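Local coordinates for protein N-(5'-phosphoribosyl)anthranilate isomerase (Thermococcus kodakarensis, PDB 5LHF) that catalyses the isomerisation of N-(5-phospho-beta-D-ribosyl)anthranilate to 1-(2-carboxyphenylamino)-1-deoxy-D-ribulose 5-phosphate, the third step from chorismate to tryptophan, at residues A24-R34 with I53-M61; V107-A118 with G142-I153. All coordinates share one frame; numbering follows the deposited sequence.

Interaction 1. Residues A24-R34 with I53-M61; sequences ADATGVVVNSR and IPIYLVSTM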
# COMPACT_ATOMS: atom_id res chain seq x y z
N ALA A 24 13.48 2.92 0.10
CA ALA A 24 12.23 2.55 -0.55
C ALA A 24 12.03 3.32 -1.85
O ALA A 24 12.53 4.43 -2.03
CB ALA A 24 11.02 2.81 0.37
N ASP A 25 11.29 2.71 -2.78
CA ASP A 25 10.86 3.44 -3.96
C ASP A 25 9.73 4.43 -3.68
O ASP A 25 9.56 5.37 -4.46
CB ASP A 25 10.44 2.45 -5.03
CG ASP A 25 11.55 1.51 -5.40
OD1 ASP A 25 12.55 2.01 -5.94
OD2 ASP A 25 11.43 0.29 -5.14
N ALA A 26 8.98 4.22 -2.60
CA ALA A 26 7.84 5.06 -2.27
C ALA A 26 7.57 4.92 -0.78
O ALA A 26 7.96 3.92 -0.16
CB ALA A 26 6.58 4.70 -3.07
N THR A 27 6.87 5.90 -0.23
CA THR A 27 6.41 5.82 1.15
C THR A 27 4.96 6.31 1.20
O THR A 27 4.32 6.52 0.16
CB THR A 27 7.36 6.59 2.07
OG1 THR A 27 7.04 6.30 3.45
CG2 THR A 27 7.28 8.09 1.82
N GLY A 28 4.44 6.43 2.41
CA GLY A 28 3.05 6.81 2.59
C GLY A 28 2.84 7.44 3.94
O GLY A 28 3.51 7.09 4.91
N VAL A 29 1.90 8.39 4.00
CA VAL A 29 1.52 9.02 5.26
C VAL A 29 0.01 8.87 5.44
O VAL A 29 -0.76 9.13 4.51
CB VAL A 29 1.97 10.50 5.31
CG1 VAL A 29 1.37 11.32 4.15
CG2 VAL A 29 1.55 11.10 6.63
N VAL A 30 -0.40 8.43 6.63
CA VAL A 30 -1.79 8.03 6.87
C VAL A 30 -2.56 9.19 7.49
O VAL A 30 -2.10 9.80 8.46
CB VAL A 30 -1.86 6.78 7.76
CG1 VAL A 30 -3.33 6.41 8.07
CG2 VAL A 30 -1.11 5.60 7.10
N VAL A 31 -3.73 9.49 6.93
CA VAL A 31 -4.61 10.53 7.46
C VAL A 31 -6.03 10.00 7.52
O VAL A 31 -6.41 9.08 6.79
CB VAL A 31 -4.57 11.83 6.61
CG1 VAL A 31 -3.18 12.46 6.61
CG2 VAL A 31 -5.09 11.57 5.18
N ASN A 32 -6.83 10.61 8.40
CA ASN A 32 -8.27 10.36 8.47
C ASN A 32 -8.60 8.87 8.32
O ASN A 32 -9.36 8.46 7.45
CB ASN A 32 -9.01 11.20 7.41
CG ASN A 32 -8.86 12.71 7.63
OD1 ASN A 32 -8.69 13.18 8.76
ND2 ASN A 32 -8.93 13.49 6.55
N SER A 33 -7.97 8.06 9.18
CA SER A 33 -8.16 6.61 9.17
C SER A 33 -8.01 6.08 10.59
O SER A 33 -7.35 6.68 11.44
CB SER A 33 -7.12 5.90 8.28
OG SER A 33 -7.11 6.41 6.96
N ARG A 34 -8.63 4.91 10.82
CA ARG A 34 -8.33 4.08 11.98
C ARG A 34 -6.92 3.53 11.87
O ARG A 34 -6.71 2.47 11.27
CB ARG A 34 -9.34 2.93 12.09
CG ARG A 34 -10.79 3.36 12.13
CD ARG A 34 -11.75 2.17 11.97
NE ARG A 34 -13.13 2.62 12.11
CZ ARG A 34 -14.20 1.88 11.85
NH1 ARG A 34 -14.06 0.62 11.42
NH2 ARG A 34 -15.42 2.39 12.01
N ILE A 53 11.05 11.06 -2.44
CA ILE A 53 10.49 9.96 -3.25
C ILE A 53 8.97 10.12 -3.28
O ILE A 53 8.41 10.89 -2.48
CB ILE A 53 10.87 8.58 -2.68
CG1 ILE A 53 10.18 8.34 -1.34
CG2 ILE A 53 12.40 8.42 -2.59
CD1 ILE A 53 10.58 7.02 -0.66
N PRO A 54 8.25 9.42 -4.16
CA PRO A 54 6.79 9.49 -4.13
C PRO A 54 6.25 9.15 -2.74
O PRO A 54 6.68 8.17 -2.12
CB PRO A 54 6.36 8.46 -5.17
CG PRO A 54 7.48 8.46 -6.15
CD PRO A 54 8.74 8.65 -5.33
N ILE A 55 5.34 9.97 -2.24
CA ILE A 55 4.75 9.73 -0.93
C ILE A 55 3.23 9.71 -1.07
O ILE A 55 2.62 10.70 -1.49
CB ILE A 55 5.22 10.75 0.12
CG1 ILE A 55 4.53 10.49 1.47
CG2 ILE A 55 5.05 12.20 -0.37
CD1 ILE A 55 5.16 11.25 2.63
N TYR A 56 2.63 8.56 -0.76
CA TYR A 56 1.19 8.42 -0.89
C TYR A 56 0.47 9.02 0.31
O TYR A 56 0.86 8.79 1.46
CB TYR A 56 0.83 6.94 -1.03
CG TYR A 56 1.20 6.39 -2.38
CD1 TYR A 56 2.51 5.99 -2.66
CD2 TYR A 56 0.25 6.29 -3.38
CE1 TYR A 56 2.85 5.51 -3.91
CE2 TYR A 56 0.57 5.82 -4.62
CZ TYR A 56 1.87 5.42 -4.89
OH TYR A 56 2.15 4.96 -6.16
N LEU A 57 -0.59 9.79 0.04
CA LEU A 57 -1.57 10.15 1.07
C LEU A 57 -2.49 8.95 1.23
O LEU A 57 -3.28 8.66 0.33
CB LEU A 57 -2.35 11.39 0.66
CG LEU A 57 -3.24 12.05 1.73
CD1 LEU A 57 -2.39 12.62 2.88
CD2 LEU A 57 -4.12 13.14 1.10
N VAL A 58 -2.36 8.25 2.36
CA VAL A 58 -3.03 6.96 2.56
C VAL A 58 -4.25 7.16 3.45
O VAL A 58 -4.13 7.73 4.54
CB VAL A 58 -2.08 5.95 3.20
CG1 VAL A 58 -2.78 4.62 3.38
CG2 VAL A 58 -0.76 5.81 2.40
N SER A 59 -5.41 6.67 3.02
CA SER A 59 -6.59 6.87 3.84
C SER A 59 -7.70 5.89 3.49
O SER A 59 -7.81 5.39 2.37
CB SER A 59 -7.12 8.30 3.72
OG SER A 59 -8.18 8.52 4.66
N THR A 60 -8.57 5.68 4.48
CA THR A 60 -9.81 4.94 4.29
C THR A 60 -11.00 5.85 4.04
O THR A 60 -12.14 5.36 4.01
CB THR A 60 -10.08 4.07 5.52
OG1 THR A 60 -10.14 4.93 6.67
CG2 THR A 60 -8.96 3.05 5.70
N MET A 61 -10.77 7.15 3.89
CA MET A 61 -11.83 8.07 3.50
C MET A 61 -12.67 7.48 2.38
O MET A 61 -12.15 6.85 1.45
CB MET A 61 -11.25 9.41 3.07
CG MET A 61 -10.91 10.31 4.23
SD MET A 61 -10.13 11.82 3.71
CE MET A 61 -8.59 11.27 2.95
O HOH W 1 -11.87 7.08 7.08
O HOH W 2 -10.31 3.41 8.91

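Interaction 2. Residues V107-A118 with G142-I153; sequences VPRESDDPAEDA and GRRHDYRVSAII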
# COMPACT_ATOMS: atom_id res chain seq x y z
N VAL A 107 -8.30 -9.10 0.19
CA VAL A 107 -8.34 -10.40 -0.47
C VAL A 107 -9.53 -11.18 0.08
O VAL A 107 -9.54 -11.54 1.27
CB VAL A 107 -7.03 -11.17 -0.27
CG1 VAL A 107 -7.09 -12.49 -1.02
CG2 VAL A 107 -5.85 -10.33 -0.73
N PRO A 108 -10.56 -11.45 -0.73
CA PRO A 108 -11.75 -12.12 -0.21
C PRO A 108 -11.46 -13.54 0.25
O PRO A 108 -10.56 -14.21 -0.27
CB PRO A 108 -12.72 -12.12 -1.40
CG PRO A 108 -12.16 -11.12 -2.37
CD PRO A 108 -10.68 -11.12 -2.16
N ARG A 109 -12.24 -14.00 1.22
CA ARG A 109 -12.17 -15.37 1.72
C ARG A 109 -13.55 -16.01 1.68
O ARG A 109 -14.03 -16.57 2.67
CB ARG A 109 -11.59 -15.42 3.13
CG ARG A 109 -10.08 -15.15 3.22
CD ARG A 109 -9.66 -15.03 4.68
NE ARG A 109 -8.24 -14.75 4.84
CZ ARG A 109 -7.62 -14.76 6.01
NH1 ARG A 109 -8.30 -15.02 7.12
NH2 ARG A 109 -6.32 -14.50 6.08
N GLU A 110 -14.21 -15.93 0.53
CA GLU A 110 -15.58 -16.41 0.39
C GLU A 110 -15.66 -17.85 -0.12
O GLU A 110 -16.76 -18.40 -0.22
CB GLU A 110 -16.36 -15.49 -0.55
CG GLU A 110 -16.38 -14.03 -0.12
CD GLU A 110 -16.80 -13.86 1.33
OE1 GLU A 110 -17.74 -14.57 1.76
OE2 GLU A 110 -16.20 -13.02 2.03
N SER A 111 -14.53 -18.47 -0.45
CA SER A 111 -14.52 -19.84 -0.94
C SER A 111 -13.30 -20.56 -0.39
O SER A 111 -12.29 -19.94 -0.04
CB SER A 111 -14.52 -19.88 -2.48
OG SER A 111 -14.26 -21.20 -2.95
N ASP A 112 -13.40 -21.89 -0.30
CA ASP A 112 -12.22 -22.68 0.03
C ASP A 112 -11.30 -22.83 -1.17
O ASP A 112 -10.10 -23.10 -0.99
CB ASP A 112 -12.64 -24.07 0.54
CG ASP A 112 -13.44 -24.00 1.83
OD1 ASP A 112 -14.07 -25.01 2.20
OD2 ASP A 112 -13.44 -22.93 2.48
N ASP A 113 -11.81 -22.65 -2.39
CA ASP A 113 -10.99 -22.67 -3.59
C ASP A 113 -10.46 -21.28 -3.86
O ASP A 113 -11.26 -20.36 -4.10
CB ASP A 113 -11.80 -23.17 -4.77
CG ASP A 113 -11.03 -23.15 -6.08
OD1 ASP A 113 -9.79 -22.98 -6.07
OD2 ASP A 113 -11.68 -23.33 -7.14
N PRO A 114 -9.14 -21.06 -3.84
CA PRO A 114 -8.62 -19.70 -4.12
C PRO A 114 -8.96 -19.21 -5.52
O PRO A 114 -9.06 -17.99 -5.73
CB PRO A 114 -7.11 -19.85 -3.92
CG PRO A 114 -6.92 -21.12 -3.14
CD PRO A 114 -8.06 -22.01 -3.53
N ALA A 115 -9.17 -20.12 -6.48
CA ALA A 115 -9.48 -19.71 -7.84
C ALA A 115 -10.80 -18.96 -7.92
O ALA A 115 -10.97 -18.10 -8.79
CB ALA A 115 -9.50 -20.93 -8.76
N GLU A 116 -11.75 -19.28 -7.04
CA GLU A 116 -13.04 -18.60 -7.10
C GLU A 116 -12.98 -17.23 -6.43
O GLU A 116 -13.55 -16.26 -6.94
CB GLU A 116 -14.12 -19.47 -6.46
CG GLU A 116 -14.18 -20.86 -7.05
CD GLU A 116 -15.44 -21.60 -6.67
OE1 GLU A 116 -15.80 -22.56 -7.39
OE2 GLU A 116 -16.07 -21.22 -5.66
N ASP A 117 -12.28 -17.14 -5.30
CA ASP A 117 -12.00 -15.83 -4.72
C ASP A 117 -11.19 -14.97 -5.69
O ASP A 117 -11.43 -13.76 -5.80
CB ASP A 117 -11.27 -16.00 -3.38
CG ASP A 117 -12.23 -16.29 -2.24
OD1 ASP A 117 -13.33 -15.71 -2.22
OD2 ASP A 117 -11.87 -17.10 -1.35
N ALA A 118 -10.26 -15.59 -6.42
CA ALA A 118 -9.49 -14.85 -7.42
C ALA A 118 -10.38 -14.30 -8.53
O ALA A 118 -10.20 -13.16 -8.96
CB ALA A 118 -8.38 -15.74 -8.00
N GLY A 142 -6.00 -18.41 7.24
CA GLY A 142 -6.42 -18.02 5.91
C GLY A 142 -5.36 -17.30 5.10
O GLY A 142 -5.58 -17.04 3.91
N ARG A 143 -4.23 -16.97 5.71
CA ARG A 143 -3.21 -16.21 5.01
C ARG A 143 -2.64 -16.99 3.83
O ARG A 143 -2.38 -16.42 2.76
CB ARG A 143 -2.11 -15.80 5.99
CG ARG A 143 -1.07 -14.89 5.41
CD ARG A 143 -0.24 -14.27 6.52
NE ARG A 143 0.83 -13.48 5.94
CZ ARG A 143 0.69 -12.21 5.58
NH1 ARG A 143 -0.47 -11.57 5.76
NH2 ARG A 143 1.72 -11.58 5.04
N ARG A 144 -2.45 -18.30 3.99
CA ARG A 144 -1.97 -19.12 2.88
C ARG A 144 -2.97 -19.08 1.72
O ARG A 144 -2.57 -19.01 0.55
CB ARG A 144 -1.73 -20.55 3.35
CG ARG A 144 -0.39 -20.75 4.06
CD ARG A 144 -0.21 -22.17 4.59
NE ARG A 144 0.11 -23.14 3.54
CZ ARG A 144 1.34 -23.51 3.21
NH1 ARG A 144 2.38 -22.99 3.85
NH2 ARG A 144 1.53 -24.40 2.25
N HIS A 145 -4.26 -19.13 2.04
CA HIS A 145 -5.29 -18.97 1.02
C HIS A 145 -5.18 -17.62 0.33
O HIS A 145 -5.38 -17.51 -0.89
CB HIS A 145 -6.67 -19.13 1.66
CG HIS A 145 -7.79 -18.57 0.85
ND1 HIS A 145 -8.12 -17.22 0.85
CD2 HIS A 145 -8.70 -19.17 0.04
CE1 HIS A 145 -9.15 -17.02 0.06
NE2 HIS A 145 -9.52 -18.19 -0.45
N ASP A 146 -4.87 -16.57 1.10
CA ASP A 146 -4.76 -15.24 0.51
C ASP A 146 -3.60 -15.17 -0.47
O ASP A 146 -3.71 -14.53 -1.52
CB ASP A 146 -4.61 -14.19 1.61
CG ASP A 146 -5.85 -14.09 2.49
OD1 ASP A 146 -6.85 -14.79 2.22
OD2 ASP A 146 -5.82 -13.29 3.45
N TYR A 147 -2.47 -15.81 -0.15
CA TYR A 147 -1.36 -15.86 -1.10
C TYR A 147 -1.75 -16.58 -2.39
O TYR A 147 -1.35 -16.18 -3.49
CB TYR A 147 -0.15 -16.56 -0.48
CG TYR A 147 0.62 -15.79 0.58
CD1 TYR A 147 0.39 -14.44 0.83
CD2 TYR A 147 1.58 -16.43 1.35
CE1 TYR A 147 1.11 -13.76 1.82
CE2 TYR A 147 2.31 -15.76 2.33
CZ TYR A 147 2.07 -14.44 2.56
OH TYR A 147 2.81 -13.80 3.53
N ARG A 148 -2.52 -17.67 -2.28
CA ARG A 148 -2.92 -18.40 -3.49
C ARG A 148 -3.80 -17.55 -4.39
O ARG A 148 -3.68 -17.59 -5.62
CB ARG A 148 -3.65 -19.69 -3.12
CG ARG A 148 -2.78 -20.71 -2.46
CD ARG A 148 -3.63 -21.75 -1.78
NE ARG A 148 -2.94 -22.40 -0.68
CZ ARG A 148 -2.02 -23.35 -0.83
NH1 ARG A 148 -1.68 -23.76 -2.03
NH2 ARG A 148 -1.45 -23.88 0.23
N VAL A 149 -4.71 -16.77 -3.79
CA VAL A 149 -5.52 -15.84 -4.57
C VAL A 149 -4.62 -14.80 -5.22
O VAL A 149 -4.73 -14.52 -6.42
CB VAL A 149 -6.58 -15.18 -3.67
CG1 VAL A 149 -7.32 -14.08 -4.44
CG2 VAL A 149 -7.56 -16.23 -3.13
N SER A 150 -3.73 -14.19 -4.43
CA SER A 150 -2.91 -13.10 -4.93
C SER A 150 -2.00 -13.56 -6.05
O SER A 150 -1.75 -12.81 -7.01
CB SER A 150 -2.09 -12.50 -3.78
OG SER A 150 -2.95 -12.04 -2.75
N ALA A 151 -1.50 -14.80 -5.97
CA ALA A 151 -0.63 -15.31 -7.02
C ALA A 151 -1.35 -15.35 -8.36
O ALA A 151 -0.75 -15.09 -9.40
CB ALA A 151 -0.10 -16.69 -6.64
N ILE A 152 -2.65 -15.66 -8.35
CA ILE A 152 -3.41 -15.64 -9.60
C ILE A 152 -3.57 -14.22 -10.12
O ILE A 152 -3.42 -13.95 -11.31
CB ILE A 152 -4.77 -16.35 -9.41
CG1 ILE A 152 -4.55 -17.83 -9.09
CG2 ILE A 152 -5.62 -16.19 -10.65
CD1 ILE A 152 -5.82 -18.58 -8.66
N ILE A 153 -3.88 -13.27 -9.22
CA ILE A 153 -4.04 -11.88 -9.61
C ILE A 153 -2.74 -11.32 -10.19
O ILE A 153 -2.76 -10.52 -11.13
CB ILE A 153 -4.52 -11.03 -8.42
CG1 ILE A 153 -5.71 -11.68 -7.71
CG2 ILE A 153 -4.83 -9.61 -8.88
CD1 ILE A 153 -6.95 -11.77 -8.55
O HOH W 3 -7.95 -11.59 3.51

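Interaction 1. Residues A24-R34 with I53-M61
Val31 O is gripped by two serine hydroxyls that reach it from opposite faces of its carbonyl plane: Ser59 OG donates to Val31 O at 2.8 Å, and so does Ser33 OG. Strands 26-30 and 55-59 are neighbouring parallel strands of the TIM barrel, joined by helix 41-50 in a beta-alpha-beta unit; the site lies at the C-terminal ends of both. A chi1 of -173° turns the Ser59 hydroxyl toward Val31 O, where it also accepts from Met61 N, an ST turn, while Ser33 OG accepts from Thr60 N at 3.0 Å. Replacing Ser33 with alanine would probably leave Thr60 N without this acceptor and Val31 O with one hydroxyl fewer, freeing the two loops to shift. Further back, alternating amide bonds zip the strands, Val29 N meeting Tyr56 O almost head-on at 2.8 Å. On the face toward helices 41-50 and 64-74, Thr27 CG2 lies beside Ile55 CG1, and the side chains of Leu57 and Val31 cross at about a right angle, with Leu57 CD1 3.7 Å from Val31 CG2. Tyr56 turns its ring edge to Ala26 CB. At the loop end, Asn32 ND2 makes a weak hydrogen bond of 3.5 Å to Met61 SD.

Interaction 2. Residues V107-A118 with G142-I153
The Arg109 guanidinium lies flat against the backbone of Gly142, whose CA sits over its centre 3.4 Å above the plane, while the carboxylate of Asp146 meets its edge. The salt bridge is side-on: Arg109 NE donates to Asp146 OD1 at 3.0 Å, on the syn side, and Arg109 NH2 reaches Asp146 OD2 at 2.9 Å from above the carboxylate plane, the two groups being turned 45° apart. Arg109 NH2 also bonds to Val139 O, and Asp146 OD2 accepts from Gly138 N. The His145 ring stands almost perpendicular to the guanidinium, with Pro108 O and the Asp117 carboxylate at its edge. In the ring plane, ND1 of His145 gives a straight bond of 3.1 Å to Asp146 OD1, which thus accepts from both arginine and histidine; His145 NE2 bonds weakly to Asp117 OD2 at 2.7 Å, and Asp117 also forms a salt bridge with Arg120 of its own helix. Having its CG anti to the backbone N (chi1 161°) carries the ring across to the loop 107-113. Further along helix 143-156, Pro114 CB packs 3.6 Å from Arg148 CB, and Val149 is wedged among Val107, Pro114 and Ala118. Helices 114-126 and 143-156, their segments here crossing at -55°, are neighbours on the barrel's outer layer; Ser150 and Ile153 rest on Leu135 of strand 132-136, and Tyr147 meets Trp176 of helix 170-177.

Both interactions belong to the same eight-stranded TIM barrel, in series along the chain, the first complete before the second begins. Interaction 1 pairs strands 26-30 and 55-59 in the barrel wall, its centre about 8 Å from the centre of the chain; interaction 2 joins helices 114-126 and 143-156, with the loop leading into the first of them, in the helical layer, its centre about 19 Å from that of the chain. Their centres are about 26 Å apart and their nearest atoms about 13 Å, so they do not touch. The closed sheet connects them: strands 78-81 and 100-106 lie between strands 55-59 and 132-136 in its order. Together they represent the barrel's two layers, strand joined to strand inside and helix against helix outside.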